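Local structure of NAD-dependent aldehyde dehydrogenase (Burkholderia multivorans, 5UJU) at residues Trp34-Glu39 against His159-Leu165; Tyr46-Asn51 against Asn131-Phe135; Ala319-Gln323 against Ile479-Ala485; Leu440-Val446 against Pro459-Ala465; Arg449-Thr453 against Leu475-Ile479. The protein probably oxidises aldehydes to carboxylic acids with NAD+ as hydride acceptor. All blocks are in the same frame, centred on the assembly; numbering follows the deposited sequence.

Contact 1 (Trp34-Glu39 against His159-Leu165)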
# COMPACT_ATOMS: atom_id res chain seq x y z
N TRP A 34 -3.68 -25.99 3.62
CA TRP A 34 -2.35 -26.41 3.20
C TRP A 34 -1.31 -25.84 4.15
O TRP A 34 -1.44 -24.71 4.62
CB TRP A 34 -2.03 -25.99 1.76
CG TRP A 34 -0.67 -26.44 1.31
CD1 TRP A 34 -0.29 -27.71 0.95
CD2 TRP A 34 0.51 -25.62 1.20
NE1 TRP A 34 1.04 -27.72 0.61
CE2 TRP A 34 1.55 -26.46 0.75
CE3 TRP A 34 0.77 -24.27 1.42
CZ2 TRP A 34 2.85 -25.98 0.52
CZ3 TRP A 34 2.05 -23.79 1.19
CH2 TRP A 34 3.08 -24.65 0.75
N SER A 35 -0.27 -26.64 4.42
CA SER A 35 0.88 -26.26 5.23
C SER A 35 2.06 -27.17 4.91
O SER A 35 1.93 -28.39 5.03
CB SER A 35 0.59 -26.33 6.72
OG SER A 35 1.79 -26.14 7.46
N PRO A 36 3.22 -26.62 4.53
CA PRO A 36 4.39 -27.48 4.29
C PRO A 36 5.14 -27.84 5.56
O PRO A 36 6.09 -28.62 5.49
CB PRO A 36 5.26 -26.61 3.38
CG PRO A 36 4.99 -25.23 3.88
CD PRO A 36 3.52 -25.20 4.29
N PHE A 37 4.75 -27.28 6.70
CA PHE A 37 5.47 -27.48 7.95
C PHE A 37 4.57 -28.26 8.90
O PHE A 37 3.48 -27.80 9.26
CB PHE A 37 5.90 -26.14 8.55
CG PHE A 37 6.76 -25.30 7.60
CD1 PHE A 37 8.00 -25.75 7.17
CD2 PHE A 37 6.32 -24.05 7.17
CE1 PHE A 37 8.79 -24.99 6.30
CE2 PHE A 37 7.10 -23.27 6.30
CZ PHE A 37 8.33 -23.73 5.87
N ALA A 38 5.01 -29.46 9.29
CA ALA A 38 4.20 -30.34 10.12
C ALA A 38 3.98 -29.72 11.49
O ALA A 38 4.94 -29.46 12.23
CB ALA A 38 4.87 -31.70 10.25
N GLU A 39 2.72 -29.47 11.84
CA GLU A 39 2.42 -28.83 13.11
C GLU A 39 2.53 -29.78 14.29
O GLU A 39 2.65 -29.31 15.43
CB GLU A 39 1.03 -28.20 13.06
CG GLU A 39 -0.08 -29.21 12.96
CD GLU A 39 -1.45 -28.59 13.08
OE1 GLU A 39 -1.56 -27.34 13.04
OE2 GLU A 39 -2.42 -29.34 13.27
N HIS A 159 3.44 -22.93 12.67
CA HIS A 159 2.41 -21.97 12.27
C HIS A 159 3.01 -20.61 11.93
O HIS A 159 2.57 -19.94 10.98
CB HIS A 159 1.34 -21.83 13.36
CG HIS A 159 0.45 -23.02 13.50
ND1 HIS A 159 -0.59 -23.08 14.40
CD2 HIS A 159 0.45 -24.21 12.85
CE1 HIS A 159 -1.18 -24.25 14.31
NE2 HIS A 159 -0.58 -24.96 13.38
N ALA A 160 4.03 -20.18 12.69
CA ALA A 160 4.73 -18.94 12.35
C ALA A 160 5.46 -19.08 11.03
O ALA A 160 5.46 -18.16 10.21
CB ALA A 160 5.71 -18.54 13.46
N GLN A 161 6.10 -20.24 10.83
CA GLN A 161 6.77 -20.52 9.56
C GLN A 161 5.77 -20.54 8.41
O GLN A 161 6.07 -20.03 7.32
CB GLN A 161 7.53 -21.84 9.69
CG GLN A 161 8.65 -21.76 10.73
CD GLN A 161 8.90 -23.07 11.44
OE1 GLN A 161 8.41 -24.12 11.01
NE2 GLN A 161 9.68 -23.02 12.51
N ASP A 162 4.57 -21.08 8.64
CA ASP A 162 3.48 -20.96 7.66
C ASP A 162 3.23 -19.50 7.27
O ASP A 162 3.13 -19.16 6.09
CB ASP A 162 2.19 -21.57 8.21
CG ASP A 162 2.19 -23.09 8.21
OD1 ASP A 162 2.97 -23.70 7.46
OD2 ASP A 162 1.39 -23.67 8.98
N ARG A 163 3.09 -18.63 8.27
CA ARG A 163 2.77 -17.23 8.00
C ARG A 163 3.94 -16.52 7.32
O ARG A 163 3.73 -15.61 6.51
CB ARG A 163 2.38 -16.51 9.31
CG ARG A 163 0.99 -16.88 9.86
CD ARG A 163 -0.13 -16.34 8.96
NE ARG A 163 -1.48 -16.69 9.45
CZ ARG A 163 -2.62 -16.31 8.87
NH1 ARG A 163 -2.61 -15.58 7.76
NH2 ARG A 163 -3.79 -16.68 9.40
N ALA A 164 5.17 -16.88 7.69
CA ALA A 164 6.33 -16.36 6.96
C ALA A 164 6.28 -16.79 5.50
O ALA A 164 6.43 -15.96 4.59
CB ALA A 164 7.62 -16.82 7.64
N LEU A 165 6.02 -18.07 5.26
CA LEU A 165 5.98 -18.58 3.89
C LEU A 165 4.86 -17.93 3.09
O LEU A 165 5.01 -17.63 1.90
CB LEU A 165 5.80 -20.10 3.91
CG LEU A 165 5.77 -20.73 2.52
CD1 LEU A 165 7.16 -20.84 1.98
CD2 LEU A 165 5.11 -22.08 2.52
O HOH W 1 1.76 -25.74 10.36
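The irregular segment Trp34-Glu39 runs beside the helical turns His159-Leu165, with the CA atoms of Ser35 and Asp162 6.4 Å apart and those of Glu39 and His159 6.9 Å apart. At the His159 end, His159 NE2 donates to Glu39 OE1 at 2.6 Å with an N-H...O angle of 162°. The acceptor lies almost exactly in the imidazole plane, while the carboxylate itself is turned 42° from that ring. This is a plain His-carboxylate hydrogen bond. The other oxygen of the group, Glu39 OE2, forms a salt bridge with Lys186 of the second subunit, so one carboxylate ties the helix to the dimer partner.

Midway, Ser35 OG stands before both carboxylate oxygens of Asp162, 2.7 Å from OD1. A water donates to Asp162 OD2 and, at 2.9 Å, to Phe37 O, joining side chain and loop backbone. Phe37 presents one ring face to Gln161 CB, a CH-pi contact 4.0 Å from the centroid; Asp162 OD1 and Leu165 CB come to the ring edge instead. Leu165, whose CG is anti to the backbone N (chi1 -179°), extends CD2 to within a tight 3.4 Å of Pro36 CG and 3.7 Å of Trp34 CH2.

Helix 158-175 is itself packed on helices 97-132 and 217-230. Leu165 touches Leu124 and Leu127 of the former as well as Ala24 of helix 18-30, on which Trp34 also rests; the loop 34-39 thus packs against both helix 18-30 and helix 158-175.

Contact 2 (Tyr46-Asn51 against Asn131-Phe135)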
# COMPACT_ATOMS: atom_id res chain seq x y z
N TYR A 46 10.47 -35.00 12.90
CA TYR A 46 11.55 -34.19 13.44
C TYR A 46 12.66 -35.02 14.09
O TYR A 46 13.55 -34.45 14.73
CB TYR A 46 10.99 -33.18 14.44
CG TYR A 46 10.08 -32.15 13.80
CD1 TYR A 46 10.60 -31.02 13.19
CD2 TYR A 46 8.69 -32.32 13.80
CE1 TYR A 46 9.78 -30.07 12.59
CE2 TYR A 46 7.85 -31.38 13.20
CZ TYR A 46 8.41 -30.26 12.60
OH TYR A 46 7.60 -29.31 12.00
N GLY A 47 12.63 -36.33 13.92
CA GLY A 47 13.64 -37.20 14.51
C GLY A 47 13.26 -37.67 15.89
O GLY A 47 12.56 -36.99 16.65
N GLU A 48 13.75 -38.87 16.24
CA GLU A 48 13.44 -39.46 17.54
C GLU A 48 14.01 -38.64 18.69
O GLU A 48 13.44 -38.62 19.78
CB GLU A 48 13.96 -40.90 17.60
N SER A 49 15.14 -37.95 18.47
CA SER A 49 15.72 -37.09 19.48
C SER A 49 15.44 -35.61 19.21
O SER A 49 16.15 -34.74 19.74
CB SER A 49 17.22 -37.34 19.60
OG SER A 49 17.90 -36.85 18.46
N GLY A 50 14.43 -35.31 18.39
CA GLY A 50 14.12 -33.92 18.08
C GLY A 50 13.86 -33.07 19.31
O GLY A 50 14.42 -31.99 19.47
N ASN A 51 12.99 -33.55 20.20
CA ASN A 51 12.67 -32.80 21.41
C ASN A 51 13.90 -32.64 22.29
O ASN A 51 14.25 -31.52 22.69
CB ASN A 51 11.53 -33.50 22.16
CG ASN A 51 10.81 -32.60 23.15
OD1 ASN A 51 9.59 -32.67 23.30
ND2 ASN A 51 11.56 -31.80 23.88
N ASN A 131 12.31 -24.38 10.49
CA ASN A 131 11.51 -25.57 10.79
C ASN A 131 12.35 -26.64 11.48
O ASN A 131 11.90 -27.26 12.45
CB ASN A 131 10.86 -26.13 9.53
CG ASN A 131 9.90 -27.27 9.84
OD1 ASN A 131 10.05 -28.37 9.33
ND2 ASN A 131 8.91 -26.99 10.68
N ARG A 132 13.58 -26.87 10.99
CA ARG A 132 14.43 -27.86 11.65
C ARG A 132 14.79 -27.46 13.08
O ARG A 132 15.09 -28.34 13.89
CB ARG A 132 15.72 -28.09 10.86
CG ARG A 132 15.52 -28.81 9.54
CD ARG A 132 16.85 -29.28 8.97
NE ARG A 132 17.44 -28.28 8.08
CZ ARG A 132 17.11 -28.12 6.80
NH1 ARG A 132 16.19 -28.90 6.25
NH2 ARG A 132 17.71 -27.18 6.08
N ALA A 133 14.77 -26.17 13.40
CA ALA A 133 15.04 -25.68 14.75
C ALA A 133 13.77 -25.50 15.58
O ALA A 133 13.80 -24.81 16.60
CB ALA A 133 15.80 -24.34 14.68
N SER A 134 12.65 -26.13 15.17
CA SER A 134 11.36 -25.83 15.78
C SER A 134 11.35 -26.15 17.27
O SER A 134 10.72 -25.45 18.06
CB SER A 134 10.24 -26.59 15.07
OG SER A 134 9.93 -25.99 13.83
N PHE A 135 12.02 -27.24 17.66
CA PHE A 135 12.03 -27.60 19.08
C PHE A 135 12.83 -26.59 19.89
O PHE A 135 12.38 -26.17 20.97
CB PHE A 135 12.57 -29.01 19.27
CG PHE A 135 11.55 -30.08 19.00
CD1 PHE A 135 10.57 -30.36 19.94
CD2 PHE A 135 11.58 -30.81 17.83
CE1 PHE A 135 9.63 -31.35 19.71
CE2 PHE A 135 10.65 -31.80 17.59
CZ PHE A 135 9.67 -32.06 18.53
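A type I beta turn, Gly47 to Gly50, connects helix 43-46 with helix 50-60; Tyr46, just before the turn, and Gly50, its last residue, meet Phe135 just beyond the break at Ala133 that separates helix 97-132 from helix 134-145. Phe135 is the centre of the apolar part. Its edge is directed at the face of Tyr46 in an offset edge-to-face pair, planes at 90° and centroids 5.7 Å apart, and its CE2 reaches Tyr46 CB at 3.5 Å, near the phenyl plane. One face of the same ring is laid over by backbone: Gly50 C stands 3.5 Å above the plane toward the rim, and Asn51 CA makes a CH-pi contact 3.8 Å from the centroid. Having no side chain, Gly50 lets its main chain come this close.

The far end of the tyrosine is polar. Asn131 ND2 donates to Tyr46 OH at 3.0 Å with an N-H...O angle of 153°, approaching the rim of the ring in its plane. CG of Asn131 is anti to the backbone N (chi1 -174°), which swings the amide across the tyrosine. Behind it, Asn131 O accepts from both Ser134 N and Ser134 OG, the latter at 2.7 Å, and both bonds span the break at Ala133.

Tyr46 OH also bonds to Ala38 O, and because a carbonyl can only accept, the phenol spends its proton there and takes one from Asn131. The second N-H of that amide serves Gln161 OE1. Tyr46 OH and both N-H bonds of Asn131 ND2 are thus engaged in directional bonds, which should limit rotation of phenol and amide.

Contact 3 (Ala319-Gln323 against Ile479-Ala485)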
# COMPACT_ATOMS: atom_id res chain seq x y z
N ALA A 319 -4.48 -3.13 19.46
CA ALA A 319 -5.48 -3.76 20.32
C ALA A 319 -6.87 -3.61 19.73
O ALA A 319 -7.16 -2.65 19.01
CB ALA A 319 -5.45 -3.15 21.72
N GLY A 320 -7.74 -4.55 20.06
CA GLY A 320 -9.14 -4.43 19.70
C GLY A 320 -9.99 -5.14 20.72
O GLY A 320 -9.48 -5.70 21.70
N VAL A 321 -11.30 -5.14 20.48
CA VAL A 321 -12.30 -5.74 21.37
C VAL A 321 -12.91 -6.91 20.62
O VAL A 321 -13.71 -6.72 19.69
CB VAL A 321 -13.37 -4.73 21.79
CG1 VAL A 321 -14.44 -5.42 22.65
CG2 VAL A 321 -12.72 -3.56 22.54
N ASN A 322 -12.51 -8.13 20.98
CA ASN A 322 -13.07 -9.32 20.36
C ASN A 322 -14.36 -9.73 21.07
O ASN A 322 -14.44 -9.71 22.30
CB ASN A 322 -12.06 -10.47 20.40
CG ASN A 322 -10.79 -10.13 19.62
OD1 ASN A 322 -10.86 -9.52 18.55
ND2 ASN A 322 -9.64 -10.51 20.16
N GLN A 323 -15.36 -10.10 20.28
CA GLN A 323 -16.75 -10.14 20.73
C GLN A 323 -17.41 -11.44 20.30
O GLN A 323 -17.08 -12.01 19.25
CB GLN A 323 -17.53 -8.96 20.15
CG GLN A 323 -17.13 -7.62 20.76
CD GLN A 323 -17.69 -6.44 19.98
OE1 GLN A 323 -17.48 -6.31 18.77
NE2 GLN A 323 -18.43 -5.58 20.67
N ILE A 479 -18.71 -1.33 17.95
CA ILE A 479 -17.51 -1.37 18.79
C ILE A 479 -16.31 -1.83 17.98
O ILE A 479 -15.19 -1.32 18.16
CB ILE A 479 -17.75 -2.26 20.02
CG1 ILE A 479 -18.66 -1.53 21.01
CG2 ILE A 479 -16.42 -2.66 20.67
CD1 ILE A 479 -19.11 -2.38 22.19
N ALA A 480 -16.50 -2.80 17.08
CA ALA A 480 -15.40 -3.23 16.22
C ALA A 480 -14.91 -2.09 15.34
O ALA A 480 -13.70 -1.91 15.16
CB ALA A 480 -15.83 -4.42 15.36
N ALA A 481 -15.84 -1.32 14.76
CA ALA A 481 -15.43 -0.23 13.88
C ALA A 481 -14.76 0.90 14.65
O ALA A 481 -13.80 1.51 14.16
CB ALA A 481 -16.64 0.30 13.11
N GLU A 482 -15.26 1.21 15.84
CA GLU A 482 -14.71 2.32 16.60
C GLU A 482 -13.47 1.92 17.38
O GLU A 482 -12.46 2.64 17.37
CB GLU A 482 -15.77 2.88 17.55
CG GLU A 482 -15.25 3.99 18.46
CD GLU A 482 -16.32 4.56 19.39
OE1 GLU A 482 -17.52 4.30 19.15
OE2 GLU A 482 -15.95 5.26 20.36
N HIS A 483 -13.49 0.77 18.04
CA HIS A 483 -12.38 0.41 18.90
C HIS A 483 -11.45 -0.63 18.30
O HIS A 483 -10.40 -0.91 18.90
CB HIS A 483 -12.92 -0.07 20.25
CG HIS A 483 -13.74 0.97 20.96
ND1 HIS A 483 -13.17 2.03 21.64
CD2 HIS A 483 -15.08 1.12 21.08
CE1 HIS A 483 -14.13 2.78 22.15
NE2 HIS A 483 -15.30 2.25 21.83
N GLY A 484 -11.79 -1.20 17.15
CA GLY A 484 -10.97 -2.23 16.54
C GLY A 484 -11.38 -3.62 17.00
O GLY A 484 -12.03 -3.80 18.04
N ALA A 485 -11.04 -4.61 16.18
CA ALA A 485 -11.33 -6.00 16.54
C ALA A 485 -10.65 -6.92 15.55
O ALA A 485 -10.60 -6.62 14.36
CB ALA A 485 -12.84 -6.29 16.56
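His483, which meets Val321 across the contact, carries Glu482 CG 3.8 Å above one face of its imidazole, offset toward the rim; its touch on Val321 is made by CB, 4.2 Å from CG2, with the two side chains pointing the same way. A second flat group, the amide of Asn322, has OD1 4.0 Å from Ala485 C. It is held by partners outside the pair: OD1 accepts from Leu486 N and Thr487 N, and ND2 donates to Cys351 O and Ala353 O, so both ends of the amide are gripped.

The segment Ala319-Gln323 leads from strand 313-317, in the sheet of the Rossmann-like nucleotide-binding domain, into strand 323-326, in the sheet of the catalytic domain. Helix 469-483 ends against it. Gly484, with phi at 90°, turns the chain out of that helix and offers its carbonyl to the linker: Val321 N donates to Gly484 O at 2.9 Å, nearly straight at 173°, although the N-H comes from well above the carbonyl plane. Gly320 CA approaches the same oxygen, Gly484 O, at 3.4 Å, and Ala485 CB sits 3.3 Å from Val321 O.

Apolar cover comes from Ile479. Its CG2 branch, anti to the backbone N, crosses obliquely to Val321 and lies 3.9 Å from CB, while the extended side chain of Gln323 lies across the isoleucine. Val321 and Gln323 also touch Asn356 of strand 356-360.

Contact 4 (Leu440-Val446 against Pro459-Ala465)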
# COMPACT_ATOMS: atom_id res chain seq x y z
N LEU A 440 -10.92 -15.05 34.83
CA LEU A 440 -11.93 -14.28 35.54
C LEU A 440 -13.10 -14.02 34.60
O LEU A 440 -12.90 -13.49 33.49
CB LEU A 440 -11.35 -12.95 36.03
CG LEU A 440 -12.34 -11.96 36.65
CD1 LEU A 440 -12.88 -12.47 37.99
CD2 LEU A 440 -11.66 -10.63 36.82
N VAL A 441 -14.30 -14.39 35.02
CA VAL A 441 -15.50 -14.19 34.21
C VAL A 441 -16.47 -13.34 35.00
O VAL A 441 -16.82 -13.67 36.14
CB VAL A 441 -16.16 -15.52 33.80
CG1 VAL A 441 -17.36 -15.22 32.91
CG2 VAL A 441 -15.16 -16.41 33.03
N LEU A 442 -16.91 -12.24 34.40
CA LEU A 442 -17.74 -11.26 35.06
C LEU A 442 -19.07 -11.11 34.34
O LEU A 442 -19.19 -11.39 33.14
CB LEU A 442 -17.05 -9.90 35.13
CG LEU A 442 -15.68 -9.93 35.82
CD1 LEU A 442 -14.75 -8.90 35.22
CD2 LEU A 442 -15.83 -9.71 37.30
N GLN A 443 -20.07 -10.66 35.08
CA GLN A 443 -21.36 -10.33 34.49
C GLN A 443 -21.48 -8.81 34.43
O GLN A 443 -21.23 -8.13 35.43
CB GLN A 443 -22.51 -10.92 35.31
CG GLN A 443 -23.88 -10.54 34.76
CD GLN A 443 -25.04 -11.17 35.53
OE1 GLN A 443 -24.91 -12.25 36.12
NE2 GLN A 443 -26.18 -10.50 35.53
N LEU A 444 -21.87 -8.30 33.26
CA LEU A 444 -22.18 -6.89 33.08
C LEU A 444 -23.53 -6.73 32.40
O LEU A 444 -24.15 -7.69 31.93
CB LEU A 444 -21.10 -6.17 32.27
CG LEU A 444 -19.78 -6.00 33.00
CD1 LEU A 444 -18.76 -5.35 32.07
CD2 LEU A 444 -20.00 -5.18 34.26
N ASP A 445 -24.00 -5.49 32.36
CA ASP A 445 -25.15 -5.07 31.58
C ASP A 445 -24.66 -4.19 30.44
O ASP A 445 -23.57 -3.63 30.51
CB ASP A 445 -26.17 -4.31 32.45
CG ASP A 445 -27.42 -3.94 31.68
OD1 ASP A 445 -28.29 -4.81 31.49
OD2 ASP A 445 -27.53 -2.76 31.25
N VAL A 446 -25.49 -4.08 29.40
CA VAL A 446 -25.14 -3.26 28.24
C VAL A 446 -24.88 -1.80 28.64
O VAL A 446 -24.13 -1.10 27.95
CB VAL A 446 -26.24 -3.37 27.16
CG1 VAL A 446 -27.54 -2.77 27.64
CG2 VAL A 446 -25.79 -2.75 25.86
N PRO A 459 -6.67 -13.06 31.07
CA PRO A 459 -7.82 -13.99 31.07
C PRO A 459 -9.05 -13.37 31.73
O PRO A 459 -9.49 -13.79 32.79
CB PRO A 459 -7.27 -15.19 31.85
CG PRO A 459 -6.34 -14.55 32.85
CD PRO A 459 -5.71 -13.37 32.15
N ILE A 460 -9.61 -12.36 31.08
CA ILE A 460 -10.70 -11.55 31.63
C ILE A 460 -11.82 -11.50 30.61
O ILE A 460 -11.57 -11.24 29.43
CB ILE A 460 -10.21 -10.13 31.96
CG1 ILE A 460 -9.06 -10.19 32.97
CG2 ILE A 460 -11.39 -9.23 32.39
CD1 ILE A 460 -8.18 -8.92 33.01
N SER A 461 -13.06 -11.75 31.04
CA SER A 461 -14.16 -11.67 30.10
C SER A 461 -15.45 -11.22 30.78
O SER A 461 -15.59 -11.29 32.01
CB SER A 461 -14.39 -13.00 29.37
OG SER A 461 -14.66 -14.04 30.29
N PHE A 462 -16.38 -10.75 29.95
CA PHE A 462 -17.66 -10.20 30.40
C PHE A 462 -18.79 -10.88 29.64
O PHE A 462 -18.81 -10.89 28.41
CB PHE A 462 -17.71 -8.68 30.15
CG PHE A 462 -16.46 -7.97 30.57
CD1 PHE A 462 -16.19 -7.72 31.90
CD2 PHE A 462 -15.53 -7.56 29.62
CE1 PHE A 462 -15.02 -7.07 32.28
CE2 PHE A 462 -14.36 -6.91 29.99
CZ PHE A 462 -14.10 -6.67 31.32
N VAL A 463 -19.71 -11.48 30.39
CA VAL A 463 -21.01 -11.90 29.87
C VAL A 463 -21.95 -10.72 30.08
O VAL A 463 -22.18 -10.30 31.22
CB VAL A 463 -21.51 -13.17 30.57
CG1 VAL A 463 -22.83 -13.64 29.95
CG2 VAL A 463 -20.44 -14.27 30.49
N ILE A 464 -22.46 -10.15 28.99
CA ILE A 464 -23.07 -8.82 28.98
C ILE A 464 -24.52 -8.97 28.55
O ILE A 464 -24.80 -9.48 27.45
CB ILE A 464 -22.32 -7.86 28.04
CG1 ILE A 464 -20.86 -7.72 28.49
CG2 ILE A 464 -23.03 -6.50 27.95
CD1 ILE A 464 -19.94 -7.19 27.39
N ALA A 465 -25.44 -8.52 29.40
CA ALA A 465 -26.86 -8.62 29.10
C ALA A 465 -27.28 -7.45 28.21
O ALA A 465 -27.13 -6.29 28.58
CB ALA A 465 -27.68 -8.63 30.40
O HOH W 2 -12.20 -14.93 31.07
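Leu440 N donates to Pro459 O at 2.8 Å, the first rung of a ladder between two parallel strands, 440-445 and 460-465, neighbours in the catalytic-domain sheet and the two strands of a beta-alpha-beta unit connected through helix 449-452. From there the bonds alternate: Ser461 N to Leu440 O, Leu442 N to Ser461 O, Val463 N to Leu442 O at 2.8 Å, Leu444 N to Val463 O, Ala465 N to Leu444 O, and finally Val446 N to Ala465 O, more bent at 137°. Carbonyls of Leu440, Leu442 and Leu444 also receive CA-H...O contacts, the shortest from Ile464 CA to Leu444 O at 3.3 Å. The directions of the two strand segments differ by 28°, yet the paired CA atoms stay evenly spaced.

A water bridges the starting end, donating to Leu440 O and bonded to Ser461 OG at 2.7 Å. At the other end, Asp445 OD1 forms a salt bridge with Arg361 and OD2 accepts from Ala447 N.

Outside the backbone, the two faces differ. Val441, Gln443, Val463 and Ala465 share one face, where the last three touch helix 373-388 and Val441 CG1 meets Val463 CG2 at 4.0 Å. On the reverse side Leu440, Leu442, Leu444, Ile460, Phe462 and Ile464 form an apolar layer, and Trp456 meets the Phe462 ring edge-to-face. Leu442 and Leu444 lie alongside that phenylalanine, pointing the same way: Leu442 CD1 is 3.5 Å from Phe462 CE1, and Leu444 CD1 is 3.5 Å from Phe462 CD1.

Contact 5 (Arg449-Thr453 against Leu475-Ile479)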
# COMPACT_ATOMS: atom_id res chain seq x y z
N ARG A 449 -21.03 0.04 29.19
CA ARG A 449 -20.21 0.20 28.00
C ARG A 449 -18.81 0.71 28.29
O ARG A 449 -17.83 0.25 27.69
CB ARG A 449 -20.85 1.20 27.04
CG ARG A 449 -21.53 0.64 25.83
CD ARG A 449 -22.09 1.78 24.98
NE ARG A 449 -21.14 2.10 23.91
CZ ARG A 449 -21.45 2.12 22.62
NH1 ARG A 449 -20.52 2.40 21.71
NH2 ARG A 449 -22.70 1.88 22.23
N GLU A 450 -18.69 1.68 29.21
CA GLU A 450 -17.40 2.30 29.48
C GLU A 450 -16.38 1.27 29.93
O GLU A 450 -15.17 1.47 29.75
CB GLU A 450 -17.54 3.41 30.52
N LYS A 451 -16.84 0.18 30.52
CA LYS A 451 -15.95 -0.86 31.00
C LYS A 451 -15.58 -1.87 29.93
O LYS A 451 -14.41 -2.25 29.82
CB LYS A 451 -16.57 -1.59 32.20
CG LYS A 451 -17.04 -0.67 33.35
CD LYS A 451 -15.83 -0.11 34.09
CE LYS A 451 -16.19 0.89 35.18
NZ LYS A 451 -15.00 1.71 35.58
N PHE A 452 -16.53 -2.31 29.10
CA PHE A 452 -16.21 -3.41 28.22
C PHE A 452 -15.78 -2.98 26.82
O PHE A 452 -15.50 -3.84 25.99
CB PHE A 452 -17.38 -4.43 28.14
CG PHE A 452 -18.71 -3.87 27.64
CD1 PHE A 452 -19.80 -3.78 28.51
CD2 PHE A 452 -18.89 -3.54 26.31
CE1 PHE A 452 -21.04 -3.31 28.07
CE2 PHE A 452 -20.13 -3.06 25.86
CZ PHE A 452 -21.20 -2.95 26.74
N THR A 453 -15.70 -1.67 26.55
CA THR A 453 -15.02 -1.20 25.34
C THR A 453 -13.55 -0.91 25.60
O THR A 453 -12.85 -0.48 24.69
CB THR A 453 -15.67 0.07 24.77
OG1 THR A 453 -15.64 1.11 25.76
CG2 THR A 453 -17.12 -0.18 24.34
N LEU A 475 -24.37 -3.28 18.54
CA LEU A 475 -23.27 -2.91 19.42
C LEU A 475 -21.95 -3.51 18.95
O LEU A 475 -20.92 -2.82 18.92
CB LEU A 475 -23.60 -3.36 20.84
CG LEU A 475 -22.73 -2.76 21.93
CD1 LEU A 475 -22.75 -1.26 21.81
CD2 LEU A 475 -23.26 -3.19 23.29
N ALA A 476 -21.96 -4.79 18.56
CA ALA A 476 -20.72 -5.46 18.18
C ALA A 476 -20.10 -4.82 16.94
O ALA A 476 -18.89 -4.55 16.91
CB ALA A 476 -20.97 -6.95 17.94
N GLY A 477 -20.91 -4.55 15.92
CA GLY A 477 -20.40 -3.88 14.73
C GLY A 477 -19.90 -2.47 15.02
O GLY A 477 -18.89 -2.03 14.46
N GLU A 478 -20.60 -1.75 15.90
CA GLU A 478 -20.17 -0.40 16.24
C GLU A 478 -18.85 -0.42 16.99
O GLU A 478 -17.95 0.38 16.69
CB GLU A 478 -21.24 0.29 17.09
CG GLU A 478 -20.82 1.63 17.64
CD GLU A 478 -21.84 2.22 18.60
OE1 GLU A 478 -23.03 1.85 18.54
OE2 GLU A 478 -21.45 3.08 19.42
N ILE A 479 -18.71 -1.33 17.95
CA ILE A 479 -17.51 -1.37 18.79
C ILE A 479 -16.31 -1.83 17.98
O ILE A 479 -15.19 -1.32 18.16
CB ILE A 479 -17.75 -2.26 20.02
CG1 ILE A 479 -18.66 -1.53 21.01
CG2 ILE A 479 -16.42 -2.66 20.67
CD1 ILE A 479 -19.11 -2.38 22.19
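Arg449 and Glu478 form a salt bridge between helix 449-452, the short crossover of a beta-alpha-beta unit, and helix 469-483, which follows the unit's second strand. Arg449 NH1 donates to Glu478 OE2 at 2.6 Å with an N-H...O angle of 153°; a second, weak bond runs from NH2 to the same OE2. One carboxylate oxygen thus serves both nitrogens. The carboxylate lies at the guanidinium edge, but the two planes are 46° apart and NH1 approaches from above the carboxylate plane. Leu475 CD1 lies over one face of the guanidinium, 3.2 Å from NH2.

Torsions bring the charges together. Glu478 is extended, CG anti to the backbone N (chi1 173°), and reaches toward helix 449-452, whereas the arginine chain bends at chi3 and passes Leu475 in the opposite direction.

Next to the ion pair the interface is apolar. The other leucine branch, Leu475 CD2, comes 4.0 Å from Phe452 CZ. Ile479 CD1 fills the angle between Phe452 and Thr453, lying in the phenyl plane 3.9 Å from CE2 and touching Thr453 CG2 at 3.7 Å.

Further out, Phe452 packs on Phe462 and Ile464 of strand 460-466, and Leu475 and Ile479 rest on Tyr358 of the adjoining strand, so both helices pack on the same sheet. Thr453 N donates to Arg449 O, closing the last helical turn. Within that turn the Phe452 ring is tucked back under its own backbone, with Arg449 CA 3.5 Å above one face.

How the contacts relate
The five contacts fall into two groups. Contacts 1 and 2 touch directly: besides the polar bonds that join them, Phe37 CD1 packs 3.6 Å from Asn131 CG, and their centres are about 15 Å apart. Contacts 3, 4 and 5 lie in the catalytic domain; contact 1 is separated from contact 3 by about 28 Å between centres, on opposite sides of the chain's centre. Contacts 3 and 5 share Ile479 and helix 469-483, their centres about 8 Å apart, while Phe452 joins contact 5 to contact 4 by packing its CG 3.6 Å from Ile464 CD1. The bound sodium ion, at Gly348 and Gly458, is about 6 Å from the side chain of Ile460 and about 7 Å from that of Asn322.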